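Local coordinates for protein paenibacillus xanthan lyase (Paenibacillus, PDB 6F2P) that probably catalyses eliminative removal of the terminal mannosyl residue from xanthan side chains, as a polysaccharide lyase of family 8, at residues T930-G934 with G999-N1003; S286-L290 with S588-S592. All coordinates share one frame; numbering follows the deposited sequence. Where two conformers were deposited one is given.

Both contacts join loops at the surface, neither in a buried core. Contact 1 falls within one domain, the Golvesin-like one near the C-terminus, where two loops meet; contact 2 brings a loop of the N-terminal helical region against one of the super-sandwich region, almost 300 residues further along. The centres of contacts 1 and 2 are about 91 Å apart, on opposite sides of the middle of the chain, and they share no elements. The chemistry differs accordingly. Contact 1 rests on glycine backbone and an oblique aromatic pair, beside a calcium ion that one of the loops binds, whereas contact 2 is built round one tryptophan, with an arginine, a histidine, a carboxylate and two waters about it.

Contact 1: T930-G934 with G999-N1003; sequences TDRYG and GGVWN. With CA (calcium ion), chain G.
The rings of Tyr933 and Trp1002 lean together obliquely, their planes at 50° and the centroid of the six-membered indole ring 5.6 Å from that of the phenol. CD1 of Tyr933 comes 3.8 Å from CZ2 of Trp1002, so the benzo rim of the indole does the touching; Lys1035 makes a cation-pi contact with the same indole. This is loop-on-loop packing in the Golvesin-like beta domain, where Ala1033 of strand 1030-1039 and Met967 of strand 960-967 touch both aromatic side chains. CG of Trp1002 lies anti to its carbonyl carbon (chi1 -76°), which turns the benzo end of the indole to Tyr933. Earlier in both segments the chains meet through backbone: Gly1000 CA makes a C-H...O contact of 3.2 Å with Asp931 O, at an angle of 139°. Gly1000 takes a positive phi, where a side-chain carbon would collide with the carbonyl oxygen of Gly999. The carboxylate of Asp931 lies beside the Gly999-Gly1000 peptide, OD1 being 3.7 Å from Gly999 C, while OD2 accepts a hydrogen bond from Ala970 N. An alanine at Asp931 would remove that carboxylate, which would probably deprive Ala970 N of its acceptor and open a gap beside the two glycines. Asp910, Asn911, Asp936 and Asp1032 bind the nearby calcium ion together with Tyr933, whose carbonyl O lies 2.3 Å from the metal.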
# COMPACT_ATOMS: atom_id res chain seq x y z
N THR A 930 0.28 62.57 -25.43
CA THR A 930 -0.59 61.53 -24.82
C THR A 930 -1.40 60.76 -25.87
O THR A 930 -2.55 60.36 -25.61
CB THR A 930 -1.55 62.05 -23.72
OG1 THR A 930 -2.60 62.82 -24.30
CG2 THR A 930 -0.80 62.88 -22.69
N ASP A 931 -0.78 60.55 -27.03
CA ASP A 931 -1.35 59.71 -28.08
C ASP A 931 -0.90 58.28 -27.84
O ASP A 931 -0.87 57.45 -28.74
CB ASP A 931 -0.94 60.19 -29.47
CG ASP A 931 -2.06 60.93 -30.18
OD1 ASP A 931 -3.23 60.79 -29.76
OD2 ASP A 931 -1.76 61.64 -31.16
N ARG A 932 -0.49 58.05 -26.59
CA ARG A 932 -0.57 56.74 -25.94
C ARG A 932 0.60 55.77 -26.12
O ARG A 932 1.71 56.14 -26.52
CB ARG A 932 -1.91 56.04 -26.24
CG ARG A 932 -3.16 56.90 -25.99
CD ARG A 932 -3.91 56.48 -24.75
NE ARG A 932 -4.21 55.06 -24.75
CZ ARG A 932 -3.76 54.21 -23.83
NH1 ARG A 932 -2.99 54.65 -22.84
NH2 ARG A 932 -4.08 52.93 -23.90
N TYR A 933 0.28 54.52 -25.82
CA TYR A 933 1.23 53.47 -25.46
C TYR A 933 2.55 53.77 -24.75
O TYR A 933 3.52 54.23 -25.35
CB TYR A 933 1.32 52.31 -26.47
CG TYR A 933 1.24 51.02 -25.69
CD1 TYR A 933 0.02 50.44 -25.38
CD2 TYR A 933 2.39 50.43 -25.19
CE1 TYR A 933 -0.05 49.26 -24.64
CE2 TYR A 933 2.34 49.27 -24.45
CZ TYR A 933 1.12 48.69 -24.17
OH TYR A 933 1.08 47.53 -23.43
N GLY A 934 2.54 53.44 -23.46
CA GLY A 934 3.65 53.67 -22.56
C GLY A 934 3.64 55.10 -22.04
O GLY A 934 2.64 55.81 -22.16
N GLY A 999 -4.07 58.52 -34.36
CA GLY A 999 -3.16 58.33 -33.25
C GLY A 999 -3.90 57.87 -32.01
O GLY A 999 -5.10 58.12 -31.87
N GLY A 1000 -3.19 57.19 -31.11
CA GLY A 1000 -3.77 56.75 -29.86
C GLY A 1000 -4.52 55.43 -29.95
O GLY A 1000 -4.80 54.80 -28.93
N VAL A 1001 -4.85 55.02 -31.17
CA VAL A 1001 -5.58 53.78 -31.40
C VAL A 1001 -4.68 52.70 -32.00
O VAL A 1001 -3.61 53.00 -32.54
CB VAL A 1001 -6.78 54.00 -32.32
CG1 VAL A 1001 -7.88 54.75 -31.59
CG2 VAL A 1001 -6.35 54.76 -33.58
N TRP A 1002 -5.14 51.45 -31.90
CA TRP A 1002 -4.45 50.33 -32.54
C TRP A 1002 -4.85 50.26 -34.01
O TRP A 1002 -6.02 50.00 -34.33
CB TRP A 1002 -4.76 49.01 -31.85
CG TRP A 1002 -4.03 48.83 -30.55
CD1 TRP A 1002 -4.58 48.67 -29.31
CD2 TRP A 1002 -2.61 48.79 -30.37
NE1 TRP A 1002 -3.59 48.53 -28.37
CE2 TRP A 1002 -2.37 48.60 -28.99
CE3 TRP A 1002 -1.52 48.88 -31.24
CZ2 TRP A 1002 -1.08 48.51 -28.47
CZ3 TRP A 1002 -0.24 48.79 -30.71
CH2 TRP A 1002 -0.03 48.61 -29.34
N ASN A 1003 -3.89 50.48 -34.89
CA ASN A 1003 -4.17 50.49 -36.32
C ASN A 1003 -3.79 49.17 -36.95
O ASN A 1003 -2.64 48.74 -36.88
CB ASN A 1003 -3.44 51.65 -37.00
CG ASN A 1003 -4.05 53.00 -36.65
OD1 ASN A 1003 -5.25 53.20 -36.80
ND2 ASN A 1003 -3.22 53.91 -36.15
CA CA G . 5.70 54.10 -26.18

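Contact 2: S286-L290 with S588-S592; sequences SRHGL and SWKDS
Trp589 presses one face of its indole against Arg287 and turns an edge to His288. Over that face runs the extended aliphatic chain of the arginine: CG stands 3.5 Å from the centroid of the five-membered ring, only 10° off its normal, a CH-pi contact. The guanidinium plane lies 8° from that of the indole, and NE forms a salt bridge with Glu400. In an offset edge-to-face pair, the six-membered ring of Trp589 directs its edge at the imidazole of His288, and CE3 of the former comes 3.7 Å from CD2 of the latter. Trp589 CZ3 also approaches the backbone N of Gly289, and a weak hydrogen bond joins the carbonyl of Trp589 to a water that bonds to Ser286 O and, at 2.8 Å, to His288 N. Lys590 contributes its backbone: a second water, 2.8 Å from His288 NE2, donates to Lys590 O at 3.2 Å and weakly to Ser588 O. Asp591 then closes the other side of the imidazole. With CG anti to the backbone N (chi1 178°), it sets OD2 over the ring centre, 3.3 Å from His288 CE1, while OD1 takes a hydrogen bond from Thr593 N. The imidazole is thus held between an indole edge and a carboxylate oxygen. The contact joins the loop leading into helix 292-307, in the N-terminal helical region, to the connection between strands 566-578 and 595-607 of the super-sandwich, with Trp580 of that connection also meeting the His288 ring.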
# COMPACT_ATOMS: atom_id res chain seq x y z
N SER A 286 -2.76 -12.00 21.02
CA SER A 286 -3.25 -12.16 22.39
C SER A 286 -3.46 -13.60 22.81
O SER A 286 -4.06 -13.85 23.85
CB SER A 286 -4.56 -11.39 22.59
OG SER A 286 -5.62 -11.99 21.87
N ARG A 287 -2.98 -14.56 22.03
CA ARG A 287 -3.11 -15.97 22.41
C ARG A 287 -1.80 -16.51 22.98
O ARG A 287 -0.80 -16.60 22.27
CB ARG A 287 -3.58 -16.82 21.21
CG ARG A 287 -4.99 -16.50 20.81
CD ARG A 287 -5.42 -17.15 19.52
NE ARG A 287 -6.77 -16.72 19.17
CZ ARG A 287 -7.32 -16.85 17.97
NH1 ARG A 287 -6.65 -17.42 16.98
NH2 ARG A 287 -8.56 -16.42 17.76
N HIS A 288 -1.82 -16.86 24.26
CA HIS A 288 -0.59 -17.26 24.95
C HIS A 288 0.03 -18.51 24.35
O HIS A 288 1.25 -18.66 24.34
CB HIS A 288 -0.83 -17.46 26.45
CG HIS A 288 -1.72 -18.61 26.78
ND1 HIS A 288 -1.24 -19.86 27.10
CD2 HIS A 288 -3.07 -18.69 26.87
CE1 HIS A 288 -2.26 -20.67 27.35
NE2 HIS A 288 -3.38 -19.98 27.22
N GLY A 289 -0.81 -19.41 23.85
CA GLY A 289 -0.33 -20.65 23.28
C GLY A 289 0.05 -20.48 21.82
O GLY A 289 0.45 -21.44 21.16
N LEU A 290 -0.07 -19.26 21.32
CA LEU A 290 0.15 -19.02 19.91
C LEU A 290 0.99 -17.77 19.70
O LEU A 290 0.67 -16.92 18.87
CB LEU A 290 -1.19 -18.89 19.20
CG LEU A 290 -1.22 -19.22 17.71
CD1 LEU A 290 -0.52 -20.55 17.43
CD2 LEU A 290 -2.66 -19.24 17.26
N SER A 588 -11.83 -19.89 25.33
CA SER A 588 -10.79 -20.79 24.87
C SER A 588 -9.41 -20.38 25.36
O SER A 588 -8.55 -21.23 25.55
CB SER A 588 -10.77 -20.84 23.34
OG SER A 588 -12.01 -21.29 22.83
N TRP A 589 -9.19 -19.09 25.58
CA TRP A 589 -7.82 -18.64 25.79
C TRP A 589 -7.54 -18.00 27.13
O TRP A 589 -6.38 -17.70 27.43
CB TRP A 589 -7.40 -17.72 24.65
CG TRP A 589 -7.14 -18.42 23.35
CD1 TRP A 589 -7.97 -18.46 22.25
CD2 TRP A 589 -5.97 -19.19 23.00
NE1 TRP A 589 -7.38 -19.20 21.24
CE2 TRP A 589 -6.16 -19.65 21.67
CE3 TRP A 589 -4.78 -19.52 23.67
CZ2 TRP A 589 -5.21 -20.44 21.01
CZ3 TRP A 589 -3.84 -20.30 23.02
CH2 TRP A 589 -4.06 -20.75 21.70
N LYS A 590 -8.58 -17.79 27.93
CA LYS A 590 -8.41 -17.19 29.25
C LYS A 590 -7.36 -17.96 30.05
O LYS A 590 -7.43 -19.18 30.14
CB LYS A 590 -9.74 -17.16 29.99
CG LYS A 590 -9.75 -16.26 31.22
CD LYS A 590 -10.95 -16.58 32.11
CE LYS A 590 -11.02 -18.08 32.40
NZ LYS A 590 -11.40 -18.37 33.82
N ASP A 591 -6.39 -17.23 30.58
CA ASP A 591 -5.26 -17.79 31.33
C ASP A 591 -4.74 -16.73 32.29
O ASP A 591 -4.17 -15.72 31.87
CB ASP A 591 -4.14 -18.23 30.38
CG ASP A 591 -2.90 -18.79 31.11
OD1 ASP A 591 -2.63 -18.44 32.28
OD2 ASP A 591 -2.18 -19.59 30.48
N SER A 592 -4.89 -16.99 33.58
CA SER A 592 -4.63 -15.97 34.59
C SER A 592 -3.29 -16.10 35.28
O SER A 592 -2.96 -15.28 36.14
CB SER A 592 -5.76 -15.93 35.63
OG SER A 592 -6.98 -15.53 35.03
O HOH W 1 -3.96 -15.92 25.79
O HOH W 2 -6.04 -20.72 27.74